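Local atomic coordinates of glycosylation Associate Protein 1 (Streptococcus agalactiae serotype V, PDB entry 6OYC), a protein that probably acts with partner proteins of the accessory Sec system in the glycosylation and export of surface adhesins, and has a GT-B-like fold. Residues A[36-41]-A[46-51]; A[218-223]-A[228-233]; A[334-339]-A[351-356]. All blocks are in the same frame, centred on the assembly; numbering follows the deposited sequence.

Interactions 1 and 2 belong to one parallel sheet, through strands 48-52 and 229-233, with strand 2-5 between them; their centres lie about 13 Å apart. They meet directly, since Arg-49 NE is 3.0 Å from Tyr-219 OH, a probable hydrogen bond. Interaction 3 comes last in the chain and lies in a second parallel sheet, its centre about 39 Å from that of interaction 1 and 48 Å from that of interaction 2, on the other side of the chain's centre. Two separate Rossmann-like sheets, each with helices packed on it, fit the GT-B fold; in sequence, the antiparallel sheet formed by strands from 103-106 to 204-205 is inserted between interactions 1 and 2.

Interaction 1 of 3, residues A[36-41]-A[46-51]; sequences NQMKMF and KESRLV
Apolar contact joins Met-38 to Leu-50 and Phe-41 to Lys-46. The side chain of Met-38 leaves with CG anti to the backbone N (chi1 -176°), and bends at chi2 and chi3 carry its methyl CE across to the strand. There CE lies 3.4 Å from Leu-50 CD1, a tight meeting of two methyl groups whose side chains run at about a right angle to each other. Nearer the backbone, Met-38 CG passes Ser-48 OG at 4.3 Å, which is van der Waals contact only. At the other end, Phe-41 offers one ring carbon to the aliphatic start of Lys-46: CD2 is 3.8 Å from Lys-46 CG. The lysine methylenes come in obliquely to the ring, and the chain then bends away, so that its ammonium group has a long, weak ion pair with Glu-508 of helix 505-512.

Helix 33-43 and strand 48-52 are the second half of a beta-alpha-beta crossover begun by strand 2-5, the immediate parallel neighbour of strand 48-52. The Phe-41 ring accordingly reaches the sheet, meeting Phe-2 and Phe-4 of strand 2-5 edge-to-face, while Trp-8 packs against Leu-50 from a loop.

Hydrogen bonding across the contact consists of one backbone link, Lys-46 N to Phe-41 O at 2.9 Å. It is fairly straight, with 155° at the hydrogen, and the donor approaches almost end-on, the C=O...N angle being 159°. Donor and acceptor are five residues apart, which is the spacing of the 6→1 bond of a Schellman motif and is consistent with one closing the helix. Lys-46 CB sits 3.6 Å from the same carbonyl oxygen, so the side chain begins close beside this turn.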
loop_
_atom_site.group_PDB
_atom_site.type_symbol
_atom_site.label_atom_id
_atom_site.label_comp_id
_atom_site.label_asym_id
_atom_site.label_seq_id
_atom_site.Cartn_x
_atom_site.Cartn_y
_atom_site.Cartn_z
ATOM N N ASN A 36 -8.014 -0.186 6.734
ATOM C CA ASN A 36 -9.316 0.445 6.849
ATOM C C ASN A 36 -10.098 -0.124 8.028
ATOM O O ASN A 36 -10.688 0.629 8.813
ATOM C CB ASN A 36 -10.065 0.260 5.533
ATOM C CG ASN A 36 -11.520 0.574 5.660
ATOM O OD1 ASN A 36 -12.317 -0.274 6.078
ATOM N ND2 ASN A 36 -11.883 1.810 5.331
ATOM N N GLN A 37 -10.068 -1.454 8.195
ATOM C CA GLN A 37 -10.868 -2.092 9.235
ATOM C C GLN A 37 -10.277 -1.865 10.617
ATOM O O GLN A 37 -11.018 -1.685 11.588
ATOM C CB GLN A 37 -11.014 -3.590 8.948
ATOM C CG GLN A 37 -11.939 -3.846 7.767
ATOM C CD GLN A 37 -11.702 -5.170 7.077
ATOM O OE1 GLN A 37 -11.122 -6.095 7.655
ATOM N NE2 GLN A 37 -12.166 -5.276 5.835
ATOM N N MET A 38 -8.952 -1.884 10.743
ATOM C CA MET A 38 -8.409 -1.663 12.079
ATOM C C MET A 38 -8.638 -0.237 12.550
ATOM O O MET A 38 -8.835 -0.009 13.749
ATOM C CB MET A 38 -6.925 -1.972 12.125
ATOM C CG MET A 38 -6.379 -1.838 13.536
ATOM S SD MET A 38 -5.057 -3.014 13.792
ATOM C CE MET A 38 -4.648 -3.247 12.068
ATOM N N LYS A 39 -8.607 0.728 11.626
ATOM C CA LYS A 39 -8.879 2.112 11.985
ATOM C C LYS A 39 -10.285 2.259 12.547
ATOM O O LYS A 39 -10.481 2.895 13.585
ATOM C CB LYS A 39 -8.687 3.025 10.768
ATOM C CG LYS A 39 -7.231 3.314 10.387
ATOM C CD LYS A 39 -6.723 4.642 10.975
ATOM C CE LYS A 39 -6.416 4.505 12.460
ATOM N NZ LYS A 39 -5.469 5.516 13.004
ATOM N N MET A 40 -11.279 1.662 11.880
ATOM C CA MET A 40 -12.656 1.850 12.317
ATOM C C MET A 40 -12.961 1.063 13.582
ATOM O O MET A 40 -13.788 1.501 14.394
ATOM C CB MET A 40 -13.630 1.475 11.205
ATOM C CG MET A 40 -13.523 0.071 10.711
ATOM S SD MET A 40 -15.149 -0.458 10.128
ATOM C CE MET A 40 -15.149 0.086 8.440
ATOM N N PHE A 41 -12.309 -0.084 13.783
ATOM C CA PHE A 41 -12.432 -0.726 15.084
ATOM C C PHE A 41 -11.800 0.133 16.169
ATOM O O PHE A 41 -12.293 0.155 17.301
ATOM C CB PHE A 41 -11.817 -2.127 15.059
ATOM C CG PHE A 41 -12.753 -3.168 14.532
ATOM C CD1 PHE A 41 -13.180 -3.120 13.220
ATOM C CD2 PHE A 41 -13.254 -4.161 15.360
ATOM C CE1 PHE A 41 -14.065 -4.055 12.733
ATOM C CE2 PHE A 41 -14.147 -5.103 14.878
ATOM C CZ PHE A 41 -14.546 -5.061 13.564
ATOM N N LYS A 46 -12.845 -0.677 20.009
ATOM C CA LYS A 46 -12.630 -2.102 20.233
ATOM C C LYS A 46 -11.169 -2.403 20.544
ATOM O O LYS A 46 -10.251 -1.725 20.076
ATOM C CB LYS A 46 -13.073 -2.912 19.015
ATOM C CG LYS A 46 -14.517 -2.641 18.602
ATOM C CD LYS A 46 -15.412 -2.567 19.830
ATOM C CE LYS A 46 -16.771 -3.159 19.561
ATOM N NZ LYS A 46 -17.826 -2.135 19.435
ATOM N N GLU A 47 -10.963 -3.424 21.361
ATOM C CA GLU A 47 -9.629 -3.942 21.618
ATOM C C GLU A 47 -9.209 -4.811 20.439
ATOM O O GLU A 47 -9.966 -5.679 20.001
ATOM C CB GLU A 47 -9.623 -4.749 22.918
ATOM C CG GLU A 47 -8.475 -4.429 23.868
ATOM C CD GLU A 47 -8.472 -2.980 24.351
ATOM O OE1 GLU A 47 -7.468 -2.276 24.099
ATOM O OE2 GLU A 47 -9.461 -2.544 24.989
ATOM N N SER A 48 -8.021 -4.562 19.899
ATOM C CA SER A 48 -7.609 -5.337 18.742
ATOM C C SER A 48 -6.095 -5.424 18.679
ATOM O O SER A 48 -5.377 -4.629 19.288
ATOM C CB SER A 48 -8.170 -4.751 17.448
ATOM O OG SER A 48 -7.752 -3.426 17.295
ATOM N N ARG A 49 -5.620 -6.413 17.931
ATOM C CA ARG A 49 -4.197 -6.625 17.758
ATOM C C ARG A 49 -3.947 -7.147 16.352
ATOM O O ARG A 49 -4.774 -7.866 15.783
ATOM C CB ARG A 49 -3.645 -7.603 18.804
ATOM C CG ARG A 49 -2.199 -7.978 18.594
ATOM C CD ARG A 49 -1.519 -8.299 19.908
ATOM N NE ARG A 49 -2.007 -9.543 20.444
ATOM C CZ ARG A 49 -2.510 -9.704 21.659
ATOM N NH1 ARG A 49 -2.585 -8.685 22.508
ATOM N NH2 ARG A 49 -2.939 -10.907 22.015
ATOM N N LEU A 50 -2.800 -6.770 15.797
ATOM C CA LEU A 50 -2.374 -7.230 14.485
ATOM C C LEU A 50 -1.494 -8.466 14.633
ATOM O O LEU A 50 -0.665 -8.541 15.542
ATOM C CB LEU A 50 -1.619 -6.107 13.778
ATOM C CG LEU A 50 -1.335 -6.190 12.282
ATOM C CD1 LEU A 50 -2.560 -5.871 11.455
ATOM C CD2 LEU A 50 -0.194 -5.214 11.969
ATOM N N VAL A 51 -1.689 -9.444 13.755
ATOM C CA VAL A 51 -0.952 -10.706 13.801
ATOM C C VAL A 51 -0.264 -10.847 12.449
ATOM O O VAL A 51 -0.908 -11.208 11.452
ATOM C CB VAL A 51 -1.859 -11.913 14.095
ATOM C CG1 VAL A 51 -1.049 -13.193 14.116
ATOM C CG2 VAL A 51 -2.647 -11.733 15.416
#

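Interaction 2 of 3, residues A[218-223]-A[228-233]; sequences TYLHKE and DTIIVS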
loop_
_atom_site.group_PDB
_atom_site.type_symbol
_atom_site.label_atom_id
_atom_site.label_comp_id
_atom_site.label_asym_id
_atom_site.label_seq_id
_atom_site.Cartn_x
_atom_site.Cartn_y
_atom_site.Cartn_z
ATOM N N THR A 218 0.664 -21.817 17.751
ATOM C CA THR A 218 0.981 -21.459 19.128
ATOM C C THR A 218 0.299 -20.157 19.534
ATOM O O THR A 218 -0.257 -20.065 20.639
ATOM C CB THR A 218 2.492 -21.344 19.315
ATOM O OG1 THR A 218 3.104 -22.625 19.114
ATOM C CG2 THR A 218 2.808 -20.839 20.713
ATOM N N TYR A 219 0.326 -19.137 18.663
ATOM C CA TYR A 219 -0.352 -17.882 18.985
ATOM C C TYR A 219 -1.834 -18.134 19.218
ATOM O O TYR A 219 -2.434 -17.608 20.163
ATOM C CB TYR A 219 -0.163 -16.850 17.860
ATOM C CG TYR A 219 -0.915 -15.542 18.122
ATOM C CD1 TYR A 219 -0.311 -14.497 18.821
ATOM C CD2 TYR A 219 -2.230 -15.360 17.691
ATOM C CE1 TYR A 219 -0.994 -13.306 19.081
ATOM C CE2 TYR A 219 -2.928 -14.166 17.957
ATOM C CZ TYR A 219 -2.298 -13.150 18.647
ATOM O OH TYR A 219 -2.960 -11.968 18.911
ATOM N N LEU A 220 -2.442 -18.912 18.327
ATOM C CA LEU A 220 -3.856 -19.235 18.421
ATOM C C LEU A 220 -4.164 -19.883 19.755
ATOM O O LEU A 220 -5.089 -19.465 20.464
ATOM C CB LEU A 220 -4.236 -20.167 17.279
ATOM C CG LEU A 220 -5.677 -20.632 17.219
ATOM C CD1 LEU A 220 -6.606 -19.441 17.072
ATOM C CD2 LEU A 220 -5.822 -21.578 16.048
ATOM N N HIS A 221 -3.357 -20.884 20.124
ATOM C CA HIS A 221 -3.528 -21.582 21.391
ATOM C C HIS A 221 -3.391 -20.636 22.580
ATOM O O HIS A 221 -4.239 -20.626 23.478
ATOM C CB HIS A 221 -2.516 -22.723 21.492
ATOM C CG HIS A 221 -2.647 -23.528 22.749
ATOM N ND1 HIS A 221 -3.799 -24.214 23.077
ATOM C CD2 HIS A 221 -1.774 -23.751 23.761
ATOM C CE1 HIS A 221 -3.626 -24.829 24.233
ATOM N NE2 HIS A 221 -2.406 -24.567 24.669
ATOM N N LYS A 222 -2.339 -19.815 22.601
ATOM C CA LYS A 222 -2.065 -19.040 23.810
ATOM C C LYS A 222 -2.827 -17.726 23.877
ATOM O O LYS A 222 -3.121 -17.255 24.977
ATOM C CB LYS A 222 -0.573 -18.730 23.929
ATOM C CG LYS A 222 0.336 -19.929 24.081
ATOM C CD LYS A 222 1.759 -19.460 24.395
ATOM C CE LYS A 222 1.958 -19.189 25.883
ATOM N NZ LYS A 222 3.343 -18.713 26.192
ATOM N N GLU A 223 -3.124 -17.092 22.740
ATOM C CA GLU A 223 -3.484 -15.678 22.763
ATOM C C GLU A 223 -4.913 -15.377 22.347
ATOM O O GLU A 223 -5.387 -14.261 22.595
ATOM C CB GLU A 223 -2.530 -14.878 21.867
ATOM C CG GLU A 223 -1.078 -15.027 22.289
ATOM C CD GLU A 223 -0.812 -14.343 23.615
ATOM O OE1 GLU A 223 -1.549 -13.378 23.932
ATOM O OE2 GLU A 223 0.124 -14.755 24.334
ATOM N N ASP A 228 -13.039 -14.407 21.538
ATOM C CA ASP A 228 -12.407 -13.468 20.626
ATOM C C ASP A 228 -12.885 -13.702 19.198
ATOM O O ASP A 228 -13.545 -14.700 18.886
ATOM C CB ASP A 228 -10.885 -13.596 20.692
ATOM C CG ASP A 228 -10.312 -13.023 21.964
ATOM O OD1 ASP A 228 -10.965 -12.132 22.570
ATOM O OD2 ASP A 228 -9.198 -13.456 22.339
ATOM N N THR A 229 -12.535 -12.761 18.324
ATOM C CA THR A 229 -12.828 -12.848 16.900
ATOM C C THR A 229 -11.537 -12.667 16.113
ATOM O O THR A 229 -10.734 -11.775 16.410
ATOM C CB THR A 229 -13.861 -11.798 16.479
ATOM O OG1 THR A 229 -15.121 -12.105 17.088
ATOM C CG2 THR A 229 -14.020 -11.731 14.933
ATOM N N ILE A 230 -11.327 -13.527 15.133
ATOM C CA ILE A 230 -10.210 -13.398 14.215
ATOM C C ILE A 230 -10.756 -12.817 12.927
ATOM O O ILE A 230 -11.721 -13.346 12.360
ATOM C CB ILE A 230 -9.522 -14.748 13.975
ATOM C CG1 ILE A 230 -9.003 -15.317 15.292
ATOM C CG2 ILE A 230 -8.376 -14.591 13.006
ATOM C CD1 ILE A 230 -8.356 -16.647 15.134
ATOM N N ILE A 231 -10.169 -11.712 12.478
ATOM C CA ILE A 231 -10.529 -11.103 11.208
ATOM C C ILE A 231 -9.391 -11.371 10.245
ATOM O O ILE A 231 -8.258 -10.926 10.467
ATOM C CB ILE A 231 -10.827 -9.603 11.356
ATOM C CG1 ILE A 231 -12.005 -9.421 12.341
ATOM C CG2 ILE A 231 -11.149 -9.010 9.999
ATOM C CD1 ILE A 231 -12.156 -8.054 12.968
ATOM N N VAL A 232 -9.682 -12.145 9.203
ATOM C CA VAL A 232 -8.671 -12.676 8.302
ATOM C C VAL A 232 -8.776 -11.969 6.959
ATOM O O VAL A 232 -9.834 -11.975 6.313
ATOM C CB VAL A 232 -8.806 -14.196 8.112
ATOM C CG1 VAL A 232 -7.734 -14.701 7.116
ATOM C CG2 VAL A 232 -8.694 -14.912 9.454
ATOM N N SER A 233 -7.670 -11.373 6.542
ATOM C CA SER A 233 -7.488 -10.973 5.155
ATOM C C SER A 233 -7.525 -12.210 4.255
ATOM O O SER A 233 -6.660 -13.085 4.366
ATOM C CB SER A 233 -6.143 -10.256 5.041
ATOM O OG SER A 233 -6.148 -9.323 3.996
HETATM O O HOH W 1 -7.215 -13.027 24.169
#
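Leu-220 and Ile-230 touch directly, whereas Glu-223 and Asp-228 are joined through a water. Early in residues 218-223, Tyr-219 packs within its own helix: one face of its ring carries Glu-223 CB, 3.5 Å above the plane and offset toward the rim, and its hydroxyl hydrogen-bonds with His-3 ND1.

Leu-220 follows with CG anti to the backbone N (chi1 179°), which extends its branch from the helix toward the strand. CD1 ends 3.8 Å from Ile-230 CD1. The two side chains meet at about a right angle, methyl against methyl, and together bury only a modest area.

Helix 208-223 thus leans on the central parallel sheet of a Rossmann-like domain, in which strand 229-233 lies between strands 2-5 and 250-255. Ile-230 points to this helix, while the next residue, Ile-231, touches Gln-37 and Phe-41 of helix 33-43; helices therefore flank both faces of the sheet, a three-layer alpha/beta/alpha sandwich.

At Glu-223, where the helix ends, the backbone O and Asp-228 OD2 stand 3.9 Å apart, too far for direct bonding and both acceptors. A water supplies the missing hydrogens, donating to Glu-223 O at 2.7 Å and to Asp-228 OD2 also at 2.7 Å. The same OD2 accepts from Ser-225 N and hydrogen-bonds with His-3 NE2, while Asp-228 OD1 pairs with Met-1 N. With so many donors about it, the buried carboxylate is probably stabilised in its charged form.

Interaction 3 of 3, residues A[334-339]-A[351-356]; sequences KSLTSL and VTFVSY
Phe-353 meets two leucines of the helix with the outer end of its ring. Leu-339 CD1 lies at the ring edge, near its plane, 4.0 Å from Phe-353 CE1, the two side chains coming from opposite directions. Leu-336 crosses at about a right angle and sets CD2 3.7 Å from Phe-353 CZ, oblique to the ring. The other branch of Leu-339 turns to the strand's earlier residue: CD2 is 4.1 Å from Val-351 CG2, again with the side chains nearly perpendicular.

Val-351 CG1 lies 3.7 Å above one face of the Phe-353 ring, offset toward its rim. The CG2 branch is anti to its carbonyl carbon and faces the helix, so one residue serves both contacts.

Behind these side chains, the axes of helix 334-339 and strand 351-354 approach to 12.2 Å and run nearly antiparallel, at 165°, as expected for helix and following strand in a beta-alpha-beta unit. Strand 318-323 begins that unit, and its Phe-322 touches Leu-339 and Val-351; helix 360-375 adds Ala-373 against Leu-336 and Leu-370 against Phe-353, while strand 406-409 pairs along the far edge of strand 349-354.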
loop_
_atom_site.group_PDB
_atom_site.type_symbol
_atom_site.label_atom_id
_atom_site.label_comp_id
_atom_site.label_asym_id
_atom_site.label_seq_id
_atom_site.Cartn_x
_atom_site.Cartn_y
_atom_site.Cartn_z
ATOM N N LYS A 334 -6.948 15.081 -27.191
ATOM C CA LYS A 334 -8.330 15.519 -27.012
ATOM C C LYS A 334 -8.521 16.190 -25.661
ATOM O O LYS A 334 -9.305 17.140 -25.538
ATOM C CB LYS A 334 -9.292 14.333 -27.153
ATOM C CG LYS A 334 -9.644 13.958 -28.594
ATOM C CD LYS A 334 -9.614 12.443 -28.805
ATOM C CE LYS A 334 -10.781 11.955 -29.657
ATOM N NZ LYS A 334 -10.840 12.604 -30.996
ATOM N N SER A 335 -7.797 15.721 -24.641
ATOM C CA SER A 335 -7.947 16.291 -23.303
ATOM C C SER A 335 -7.362 17.696 -23.230
ATOM O O SER A 335 -7.993 18.603 -22.687
ATOM C CB SER A 335 -7.287 15.381 -22.265
ATOM O OG SER A 335 -7.949 14.130 -22.197
ATOM N N LEU A 336 -6.148 17.890 -23.757
ATOM C CA LEU A 336 -5.540 19.218 -23.764
ATOM C C LEU A 336 -6.436 20.240 -24.438
ATOM O O LEU A 336 -6.528 21.387 -23.991
ATOM C CB LEU A 336 -4.197 19.183 -24.480
ATOM C CG LEU A 336 -3.078 18.443 -23.763
ATOM C CD1 LEU A 336 -1.813 18.604 -24.582
ATOM C CD2 LEU A 336 -2.907 18.986 -22.350
ATOM N N THR A 337 -7.100 19.844 -25.523
ATOM C CA THR A 337 -7.942 20.785 -26.249
ATOM C C THR A 337 -9.043 21.324 -25.352
ATOM O O THR A 337 -9.270 22.540 -25.286
ATOM C CB THR A 337 -8.523 20.107 -27.490
ATOM O OG1 THR A 337 -7.469 19.879 -28.427
ATOM C CG2 THR A 337 -9.580 20.973 -28.137
ATOM N N SER A 338 -9.722 20.439 -24.625
ATOM C CA SER A 338 -10.811 20.907 -23.780
ATOM C C SER A 338 -10.288 21.666 -22.573
ATOM O O SER A 338 -10.927 22.626 -22.121
ATOM C CB SER A 338 -11.683 19.734 -23.341
ATOM O OG SER A 338 -12.567 19.350 -24.377
ATOM N N LEU A 339 -9.128 21.260 -22.044
ATOM C CA LEU A 339 -8.570 21.956 -20.887
ATOM C C LEU A 339 -8.207 23.390 -21.243
ATOM O O LEU A 339 -8.463 24.312 -20.459
ATOM C CB LEU A 339 -7.345 21.211 -20.345
ATOM C CG LEU A 339 -7.572 19.853 -19.650
ATOM C CD1 LEU A 339 -6.240 19.127 -19.415
ATOM C CD2 LEU A 339 -8.358 20.000 -18.358
ATOM N N VAL A 351 -3.925 23.027 -13.712
ATOM C CA VAL A 351 -3.963 21.585 -13.936
ATOM C C VAL A 351 -2.641 20.975 -13.490
ATOM O O VAL A 351 -1.568 21.368 -13.967
ATOM C CB VAL A 351 -4.269 21.229 -15.403
ATOM C CG1 VAL A 351 -4.251 19.690 -15.593
ATOM C CG2 VAL A 351 -5.619 21.806 -15.833
ATOM N N THR A 352 -2.716 20.015 -12.578
ATOM C CA THR A 352 -1.573 19.171 -12.242
ATOM C C THR A 352 -1.750 17.819 -12.918
ATOM O O THR A 352 -2.646 17.047 -12.548
ATOM C CB THR A 352 -1.432 18.975 -10.738
ATOM O OG1 THR A 352 -1.360 20.243 -10.088
ATOM C CG2 THR A 352 -0.181 18.150 -10.434
ATOM N N PHE A 353 -0.880 17.530 -13.886
ATOM C CA PHE A 353 -0.828 16.208 -14.498
ATOM C C PHE A 353 -0.099 15.232 -13.582
ATOM O O PHE A 353 0.994 15.521 -13.078
ATOM C CB PHE A 353 -0.142 16.266 -15.857
ATOM C CG PHE A 353 -0.873 17.106 -16.851
ATOM C CD1 PHE A 353 -2.143 16.736 -17.280
ATOM C CD2 PHE A 353 -0.315 18.290 -17.322
ATOM C CE1 PHE A 353 -2.831 17.516 -18.189
ATOM C CE2 PHE A 353 -0.996 19.084 -18.227
ATOM C CZ PHE A 353 -2.250 18.700 -18.672
ATOM N N VAL A 354 -0.710 14.076 -13.376
ATOM C CA VAL A 354 -0.269 13.112 -12.379
ATOM C C VAL A 354 0.038 11.801 -13.086
ATOM O O VAL A 354 -0.820 11.250 -13.789
ATOM C CB VAL A 354 -1.335 12.922 -11.293
ATOM C CG1 VAL A 354 -0.911 11.840 -10.252
ATOM C CG2 VAL A 354 -1.619 14.268 -10.638
ATOM N N SER A 355 1.263 11.311 -12.916
ATOM C CA SER A 355 1.666 10.005 -13.419
ATOM C C SER A 355 2.104 9.152 -12.240
ATOM O O SER A 355 3.007 9.541 -11.484
ATOM C CB SER A 355 2.795 10.126 -14.444
ATOM O OG SER A 355 3.373 8.862 -14.700
ATOM N N TYR A 356 1.462 8.001 -12.083
ATOM C CA TYR A 356 1.839 7.033 -11.071
ATOM C C TYR A 356 2.824 5.990 -11.600
ATOM O O TYR A 356 3.230 5.104 -10.843
ATOM C CB TYR A 356 0.590 6.341 -10.512
ATOM C CG TYR A 356 -0.425 7.247 -9.821
ATOM C CD1 TYR A 356 -0.053 8.072 -8.756
ATOM C CD2 TYR A 356 -1.771 7.247 -10.216
ATOM C CE1 TYR A 356 -0.980 8.885 -8.127
ATOM C CE2 TYR A 356 -2.714 8.055 -9.577
ATOM C CZ TYR A 356 -2.307 8.874 -8.541
ATOM O OH TYR A 356 -3.231 9.674 -7.905
#